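Beta-galactosidase/beta-glucuronidase (Faecalibacterium prausnitzii L2-6, PDB 6MVF) binds flavin mononucleotide and is a family 2 glycoside hydrolase of the human gut microbiome, a beta-glucuronidase that probably hydrolyses beta-glucuronides. Local coordinates at residues A[214-217]-A[223-226]. Numbering follows the deposited sequence.
Sequences YSIE and EVAS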
# COMPACT_ATOMS: atom_id res chain seq x y z
N TYR A 214 -21.29 -3.87 24.42
CA TYR A 214 -19.88 -4.23 24.54
C TYR A 214 -19.60 -5.47 23.72
O TYR A 214 -20.35 -6.44 23.79
CB TYR A 214 -19.52 -4.51 25.99
CG TYR A 214 -19.60 -3.35 26.94
CD1 TYR A 214 -18.70 -2.30 26.84
CD2 TYR A 214 -20.54 -3.32 27.97
CE1 TYR A 214 -18.75 -1.25 27.72
CE2 TYR A 214 -20.59 -2.26 28.85
CZ TYR A 214 -19.68 -1.23 28.72
OH TYR A 214 -19.71 -0.17 29.59
N SER A 215 -18.51 -5.44 22.98
CA SER A 215 -18.09 -6.58 22.18
C SER A 215 -16.59 -6.78 22.36
O SER A 215 -15.83 -5.81 22.35
CB SER A 215 -18.43 -6.35 20.70
OG SER A 215 -17.76 -7.29 19.87
N ILE A 216 -16.16 -8.02 22.54
CA ILE A 216 -14.75 -8.35 22.72
C ILE A 216 -14.29 -9.19 21.53
O ILE A 216 -14.87 -10.25 21.24
CB ILE A 216 -14.49 -9.09 24.05
CG1 ILE A 216 -14.80 -8.20 25.25
CG2 ILE A 216 -13.03 -9.52 24.13
CD1 ILE A 216 -14.76 -8.91 26.57
N GLU A 217 -13.26 -8.72 20.83
CA GLU A 217 -12.69 -9.38 19.67
C GLU A 217 -11.35 -10.00 20.03
O GLU A 217 -10.55 -9.37 20.74
CB GLU A 217 -12.54 -8.40 18.50
CG GLU A 217 -13.87 -7.88 17.98
CD GLU A 217 -13.76 -6.65 17.07
OE1 GLU A 217 -12.66 -6.06 16.96
OE2 GLU A 217 -14.80 -6.28 16.47
N GLU A 223 -15.36 -11.87 17.11
CA GLU A 223 -16.04 -11.66 18.38
C GLU A 223 -16.07 -12.94 19.22
O GLU A 223 -16.35 -14.03 18.70
CB GLU A 223 -17.45 -11.14 18.14
CG GLU A 223 -18.08 -10.54 19.37
CD GLU A 223 -19.56 -10.34 19.21
OE1 GLU A 223 -20.27 -11.37 19.02
OE2 GLU A 223 -20.00 -9.16 19.25
N VAL A 224 -15.75 -12.82 20.50
CA VAL A 224 -15.76 -13.98 21.40
C VAL A 224 -16.67 -13.80 22.61
O VAL A 224 -16.99 -14.79 23.28
CB VAL A 224 -14.33 -14.33 21.87
CG1 VAL A 224 -13.57 -15.04 20.76
CG2 VAL A 224 -13.58 -13.06 22.31
N ALA A 225 -17.12 -12.58 22.92
CA ALA A 225 -17.94 -12.32 24.09
C ALA A 225 -18.58 -10.95 23.92
O ALA A 225 -18.06 -10.09 23.19
CB ALA A 225 -17.14 -12.39 25.39
N SER A 226 -19.73 -10.76 24.57
CA SER A 226 -20.45 -9.50 24.47
C SER A 226 -21.40 -9.37 25.65
O SER A 226 -21.73 -10.36 26.31
CB SER A 226 -21.22 -9.38 23.15
OG SER A 226 -22.06 -10.49 22.96
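I216 carries the backbone pairing of this antiparallel hairpin: its N donates to A225 O at 2.9 Å, while V224 N reaches I216 O at 2.8 Å in a nearly straight bond (170° at the hydrogen). I216 pairs with A225 but E217 with E223; this one-residue shift, with V224 and A225 both opposite I216 and V224 at a near-helical psi of -15°, identifies a classic beta bulge. The polar side-chain link is S215 OG to E223 OE2, 3.0 Å, made to the anti lone pair of the carboxylate. With CG anti to the backbone N (chi1 -164°), the extended E223 chain runs in the direction of its own strand, towards S226, to meet S215. The same OE2 forms a salt bridge with R586 of a second subunit, so an alanine at E223 would probably leave both the S215 hydroxyl and that arginine without this carboxylate. Among apolar groups, I216 CG2 meets V224 CG2 at 4.0 Å, the side chains crossing at about a right angle. In this immunoglobulin-like family 2 domain, strand 254-262 flanks 211-217 on the side away from 223-230; I216 and A225 pack onto I238 of strand 236-240, and at S226 a strand of the second subunit continues the sheet in parallel beyond outermost strand 223-230.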